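Beta-lactamase (Nostoc sp., PDB 6NHS) probably hydrolyses the beta-lactam ring of penicillin-type antibiotics, as a class D serine beta-lactamase. Local coordinates at residues N69-L74 / R181-V186; N103-F108 / Q187-Y192. One frame throughout, in Å; residues are numbered along the deposited sequence. Where two conformers were deposited one is given.

Contact 1 (N69-L74 / R181-V186); sequences NSLVAL and RTLDLV. With FMT (formic acid), chain I.
Leu71 lays its CD2 methyl across the side chain of Val186 at about a right angle, with CD2 3.5 Å from Val186 CG2 and nearly as close to its CB. The same Val186 CG2 serves a second leucine, since Leu74 CD1 reaches to 3.6 Å from it and then touches Leu185 CB. Leu74 CD2, the other branch, meets Leu185 CD1 at 4.0 Å, so Leu74 straddles the two neighbouring residues of helix 180-189. Thr182 turns its methyl inward: CG2, anti to the backbone N (OG1 at chi1 -63°), sits 3.4 Å from the carbonyl O of Leu71 and also touches Leu71 CD2. Its hydroxyl faces the other way, into a polar cluster with Glu75, Ser179 and a formic acid molecule probably taken from the crystallisation liquor. Arg181 stretches along the rim of this cluster. Its NH1 donates to the formic acid O1 over 2.7 Å, the acceptor lying at the edge of the guanidinium in its plane, while Leu185 CD1 covers part of one guanidinium face. A water lies between Leu74 O and Arg181 NH1, accepting from NH1 over a long 3.2 Å, and NH2 of the arginine is bound by Ser80 O. The short segments run at 139° to each other, their axes 9.4 Å apart at closest approach. No direct hydrogen bond joins these two helical segments of the transpeptidase-like domain; methyl contacts carry the buried interface, and the polar part is confined to one end, where the formic acid sits on the 181-186 side.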
loop_
_atom_site.group_PDB
_atom_site.type_symbol
_atom_site.label_atom_id
_atom_site.label_comp_id
_atom_site.label_asym_id
_atom_site.label_seq_id
_atom_site.Cartn_x
_atom_site.Cartn_y
_atom_site.Cartn_z
ATOM N N ASN A 69 1.428 7.103 4.938
ATOM C CA ASN A 69 2.484 8.051 5.286
ATOM C C ASN A 69 2.453 9.280 4.379
ATOM O O ASN A 69 2.663 10.408 4.842
ATOM C CB ASN A 69 3.843 7.347 5.205
ATOM C CG ASN A 69 4.886 7.931 6.157
ATOM O OD1 ASN A 69 4.676 8.975 6.776
ATOM N ND2 ASN A 69 6.025 7.245 6.272
ATOM N N SER A 70 2.187 9.078 3.084
ATOM C CA SER A 70 2.133 10.193 2.139
ATOM C C SER A 70 1.021 11.169 2.500
ATOM O O SER A 70 1.206 12.389 2.426
ATOM C CB SER A 70 1.913 9.674 0.710
ATOM O OG SER A 70 2.924 8.764 0.310
ATOM N N LEU A 71 -0.153 10.640 2.864
ATOM C CA LEU A 71 -1.281 11.481 3.253
ATOM C C LEU A 71 -0.938 12.345 4.456
ATOM O O LEU A 71 -1.192 13.558 4.457
ATOM C CB LEU A 71 -2.493 10.604 3.567
ATOM C CG LEU A 71 -3.048 9.829 2.378
ATOM C CD1 LEU A 71 -3.895 8.643 2.856
ATOM C CD2 LEU A 71 -3.869 10.785 1.513
ATOM N N VAL A 72 -0.379 11.735 5.503
ATOM C CA VAL A 72 -0.101 12.479 6.729
ATOM C C VAL A 72 1.015 13.488 6.490
ATOM O O VAL A 72 0.969 14.618 6.993
ATOM C CB VAL A 72 0.244 11.510 7.874
ATOM C CG1 VAL A 72 0.597 12.277 9.141
ATOM C CG2 VAL A 72 -0.931 10.527 8.128
ATOM N N ALA A 73 2.028 13.096 5.716
ATOM C CA ALA A 73 3.155 13.986 5.449
ATOM C C ALA A 73 2.697 15.241 4.722
ATOM O O ALA A 73 3.088 16.357 5.080
ATOM C CB ALA A 73 4.223 13.249 4.637
ATOM N N LEU A 74 1.869 15.077 3.692
ATOM C CA LEU A 74 1.346 16.231 2.968
ATOM C C LEU A 74 0.386 17.037 3.830
ATOM O O LEU A 74 0.428 18.274 3.821
ATOM C CB LEU A 74 0.651 15.773 1.682
ATOM C CG LEU A 74 1.609 15.296 0.581
ATOM C CD1 LEU A 74 0.848 14.452 -0.461
ATOM C CD2 LEU A 74 2.323 16.478 -0.081
ATOM N N ARG A 181 -6.791 18.681 -1.502
ATOM C CA ARG A 181 -5.466 18.803 -2.102
ATOM C C ARG A 181 -4.600 17.596 -1.763
ATOM O O ARG A 181 -3.945 17.021 -2.638
ATOM C CB ARG A 181 -4.800 20.096 -1.632
ATOM C CG ARG A 181 -3.351 20.262 -2.071
ATOM C CD ARG A 181 -2.742 21.495 -1.417
ATOM N NE ARG A 181 -1.384 21.755 -1.891
ATOM C CZ ARG A 181 -0.286 21.247 -1.340
ATOM N NH1 ARG A 181 -0.376 20.444 -0.288
ATOM N NH2 ARG A 181 0.903 21.541 -1.844
ATOM N N THR A 182 -4.581 17.203 -0.489
ATOM C CA THR A 182 -3.816 16.029 -0.078
ATOM C C THR A 182 -4.285 14.785 -0.821
ATOM O O THR A 182 -3.468 14.002 -1.322
ATOM C CB THR A 182 -3.937 15.822 1.433
ATOM O OG1 THR A 182 -3.368 16.942 2.120
ATOM C CG2 THR A 182 -3.210 14.551 1.858
ATOM N N LEU A 183 -5.605 14.589 -0.905
ATOM C CA LEU A 183 -6.145 13.430 -1.614
ATOM C C LEU A 183 -5.737 13.442 -3.080
ATOM O O LEU A 183 -5.329 12.412 -3.630
ATOM C CB LEU A 183 -7.672 13.403 -1.505
ATOM C CG LEU A 183 -8.299 13.393 -0.116
ATOM C CD1 LEU A 183 -9.822 13.356 -0.221
ATOM C CD2 LEU A 183 -7.775 12.217 0.691
ATOM N N ASP A 184 -5.878 14.598 -3.738
ATOM C CA ASP A 184 -5.534 14.698 -5.153
ATOM C C ASP A 184 -4.079 14.318 -5.397
ATOM O O ASP A 184 -3.768 13.606 -6.359
ATOM C CB ASP A 184 -5.785 16.122 -5.661
ATOM C CG ASP A 184 -7.261 16.455 -5.796
ATOM O OD1 ASP A 184 -8.105 15.538 -5.726
ATOM O OD2 ASP A 184 -7.570 17.649 -5.969
ATOM N N LEU A 185 -3.170 14.793 -4.544
ATOM C CA LEU A 185 -1.753 14.512 -4.759
ATOM C C LEU A 185 -1.453 13.032 -4.561
ATOM O O LEU A 185 -0.763 12.415 -5.380
ATOM C CB LEU A 185 -0.897 15.373 -3.826
ATOM C CG LEU A 185 -0.930 16.877 -4.094
ATOM C CD1 LEU A 185 -0.183 17.637 -2.999
ATOM C CD2 LEU A 185 -0.348 17.188 -5.466
ATOM N N VAL A 186 -1.980 12.437 -3.489
ATOM C CA VAL A 186 -1.661 11.039 -3.208
ATOM C C VAL A 186 -2.299 10.118 -4.241
ATOM O O VAL A 186 -1.678 9.147 -4.695
ATOM C CB VAL A 186 -2.080 10.676 -1.775
ATOM C CG1 VAL A 186 -1.910 9.181 -1.535
ATOM C CG2 VAL A 186 -1.243 11.487 -0.768
HETATM C C FMT I . -2.467 20.090 2.378
HETATM O O1 FMT I . -2.285 19.453 1.337
HETATM O O2 FMT I . -3.551 20.567 2.728
HETATM O O HOH W 1 1.717 19.805 1.981
#

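Contact 2 (N103-F108 / Q187-Y192); sequences NIRQAF and QDIMIY
Ile189 points from helix 180-189 at the first turns of helix 104-110, and each part of it meets something different. Its CB lies 4.0 Å from Arg105 CA. From there CG2 turns to the arginine, touching Arg105 CB at 3.7 Å and lying over one face of the guanidinium, toward its rim. CG1 takes the place between the backbone N and the carbonyl carbon (chi1 76°), which carries it over one face of the Phe108 ring. At the tip, CD1 rests 3.9 Å from both CB and CD2 of Phe108 and also reaches Ile104. At the far end of that ring, Phe108 CZ lies 3.7 Å from CG of selenomethionine Met190, approached obliquely. Arg105 bends at chi3 (-71°) and ends in a salt bridge: NH2 donates to Asp188 OD2 over 3.0 Å, in the guanidinium plane and to the anti lone pair of the oxygen. Asp82 holds the same NH2 in a second salt bridge. A water donates to both Arg105 O and Ile189 O, tying the backbones together. Asn103 caps the helix, its OD1 accepting from Gln106 N. The contact thus grades from a buried apolar centre to a charged border, where two carboxylates, Asp188 and Asp82, probably balance the charge of Arg105 at NH2 in the conformer described.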
loop_
_atom_site.group_PDB
_atom_site.type_symbol
_atom_site.label_atom_id
_atom_site.label_comp_id
_atom_site.label_asym_id
_atom_site.label_seq_id
_atom_site.Cartn_x
_atom_site.Cartn_y
_atom_site.Cartn_z
ATOM N N ASN A 103 11.676 12.985 -4.915
ATOM C CA ASN A 103 10.465 13.612 -4.410
ATOM C C ASN A 103 9.497 12.494 -4.048
ATOM O O ASN A 103 9.797 11.308 -4.234
ATOM C CB ASN A 103 9.874 14.598 -5.437
ATOM C CG ASN A 103 9.460 13.927 -6.754
ATOM O OD1 ASN A 103 8.876 12.847 -6.764
ATOM N ND2 ASN A 103 9.746 14.595 -7.875
ATOM N N ILE A 104 8.319 12.863 -3.542
ATOM C CA ILE A 104 7.440 11.838 -2.991
ATOM C C ILE A 104 6.849 10.972 -4.099
ATOM O O ILE A 104 6.588 9.780 -3.887
ATOM C CB ILE A 104 6.356 12.475 -2.092
ATOM C CG1 ILE A 104 5.671 11.410 -1.230
ATOM C CG2 ILE A 104 5.317 13.237 -2.912
ATOM C CD1 ILE A 104 4.722 11.998 -0.190
ATOM N N ARG A 105 6.645 11.532 -5.297
ATOM C CA ARG A 105 6.116 10.730 -6.396
ATOM C C ARG A 105 7.107 9.652 -6.812
ATOM O O ARG A 105 6.728 8.491 -7.013
ATOM C CB ARG A 105 5.763 11.616 -7.594
ATOM C CG ARG A 105 5.345 10.808 -8.829
ATOM C CD ARG A 105 4.980 11.690 -10.020
ATOM N NE ARG A 105 3.717 12.386 -9.800
ATOM C CZ ARG A 105 3.618 13.642 -9.381
ATOM N NH1 ARG A 105 4.714 14.359 -9.149
ATOM N NH2 ARG A 105 2.420 14.184 -9.202
ATOM N N GLN A 106 8.384 10.018 -6.955
ATOM C CA GLN A 106 9.384 9.036 -7.348
ATOM C C GLN A 106 9.760 8.125 -6.183
ATOM O O GLN A 106 10.045 6.939 -6.402
ATOM C CB GLN A 106 10.621 9.739 -7.928
ATOM C CG GLN A 106 10.334 10.583 -9.194
ATOM C CD GLN A 106 9.639 9.773 -10.283
ATOM O OE1 GLN A 106 10.097 8.690 -10.657
ATOM N NE2 GLN A 106 8.518 10.284 -10.779
ATOM N N ALA A 107 9.754 8.642 -4.947
ATOM C CA ALA A 107 9.984 7.772 -3.794
ATOM C C ALA A 107 8.884 6.722 -3.680
ATOM O O ALA A 107 9.153 5.557 -3.354
ATOM C CB ALA A 107 10.078 8.600 -2.511
ATOM N N PHE A 108 7.637 7.120 -3.944
ATOM C CA PHE A 108 6.537 6.160 -3.990
ATOM C C PHE A 108 6.764 5.132 -5.092
ATOM O O PHE A 108 6.655 3.922 -4.864
ATOM C CB PHE A 108 5.219 6.904 -4.210
ATOM C CG PHE A 108 3.987 6.079 -3.921
ATOM C CD1 PHE A 108 3.374 5.343 -4.926
ATOM C CD2 PHE A 108 3.435 6.056 -2.645
ATOM C CE1 PHE A 108 2.234 4.587 -4.662
ATOM C CE2 PHE A 108 2.290 5.296 -2.376
ATOM C CZ PHE A 108 1.693 4.567 -3.387
ATOM N N GLN A 187 -3.544 10.397 -4.632
ATOM C CA GLN A 187 -4.178 9.571 -5.650
ATOM C C GLN A 187 -3.421 9.643 -6.969
ATOM O O GLN A 187 -3.381 8.659 -7.711
ATOM C CB GLN A 187 -5.643 9.983 -5.825
ATOM C CG GLN A 187 -6.499 9.574 -4.615
ATOM C CD GLN A 187 -7.925 10.084 -4.673
ATOM O OE1 GLN A 187 -8.184 11.221 -5.084
ATOM N NE2 GLN A 187 -8.865 9.241 -4.247
ATOM N N ASP A 188 -2.771 10.775 -7.256
ATOM C CA ASP A 188 -2.019 10.877 -8.502
ATOM C C ASP A 188 -0.733 10.062 -8.452
ATOM O O ASP A 188 -0.392 9.386 -9.432
ATOM C CB ASP A 188 -1.712 12.336 -8.827
ATOM C CG ASP A 188 -1.160 12.505 -10.227
ATOM O OD1 ASP A 188 -1.918 12.309 -11.194
ATOM O OD2 ASP A 188 0.038 12.825 -10.363
ATOM N N ILE A 189 0.007 10.115 -7.337
ATOM C CA ILE A 189 1.262 9.372 -7.278
ATOM C C ILE A 189 1.026 7.870 -7.157
ATOM O O ILE A 189 1.948 7.089 -7.412
ATOM C CB ILE A 189 2.181 9.849 -6.128
ATOM C CG1 ILE A 189 1.690 9.332 -4.776
ATOM C CG2 ILE A 189 2.333 11.383 -6.130
ATOM C CD1 ILE A 189 2.586 9.777 -3.604
HETATM N N MSE A 190 -0.180 7.446 -6.783
HETATM C CA MSE A 190 -0.528 6.026 -6.732
HETATM C C MSE A 190 -0.758 5.407 -8.112
HETATM O O MSE A 190 -0.866 4.192 -8.227
HETATM C CB MSE A 190 -1.791 5.804 -5.888
HETATM C CG MSE A 190 -1.606 5.996 -4.389
HETATM SE SE MSE A 190 -3.305 5.827 -3.459
HETATM C CE MSE A 190 -3.651 3.940 -3.836
ATOM N N ILE A 191 -0.855 6.230 -9.159
ATOM C CA ILE A 191 -1.159 5.689 -10.482
ATOM C C ILE A 191 -0.052 4.729 -10.889
ATOM O O ILE A 191 1.119 5.114 -10.987
ATOM C CB ILE A 191 -1.333 6.810 -11.514
ATOM C CG1 ILE A 191 -2.580 7.650 -11.220
ATOM C CG2 ILE A 191 -1.395 6.216 -12.941
ATOM C CD1 ILE A 191 -2.723 8.863 -12.151
ATOM N N TYR A 192 -0.419 3.469 -11.119
ATOM C CA TYR A 192 0.513 2.424 -11.524
ATOM C C TYR A 192 0.419 2.094 -13.008
ATOM O O TYR A 192 1.447 1.908 -13.672
ATOM C CB TYR A 192 0.265 1.148 -10.702
ATOM C CG TYR A 192 1.121 -0.018 -11.136
ATOM C CD1 TYR A 192 2.471 -0.068 -10.814
ATOM C CD2 TYR A 192 0.587 -1.060 -11.884
ATOM C CE1 TYR A 192 3.264 -1.125 -11.220
ATOM C CE2 TYR A 192 1.371 -2.123 -12.291
ATOM C CZ TYR A 192 2.708 -2.148 -11.956
ATOM O OH TYR A 192 3.498 -3.201 -12.360
HETATM O O HOH W 2 4.498 7.281 -8.250
#

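Contacts 1 and 2 have centres 10 Å apart and share helix 180-189: residues 181-186 serve contact 1, and 187-189 carry on into contact 2 before strand 191-194 begins at the edge of the main antiparallel sheet. Along the chain their segments alternate, 69-74, 103-108, 181-186, 187-192. Ser70 joins the two, its OG packing 3.7 Å from Ile104 CD1 and also lying near Phe108 and Ile189. Helix 180-189 packs against helix 65-76 and then helix 104-110 before the chain enters the sheet. Helix 65-76 carries Lys66 of a likely SxxK motif, so contact 2 adjoins the presumed active-site motif through Phe108, and contact 1 comes near it through Ser70.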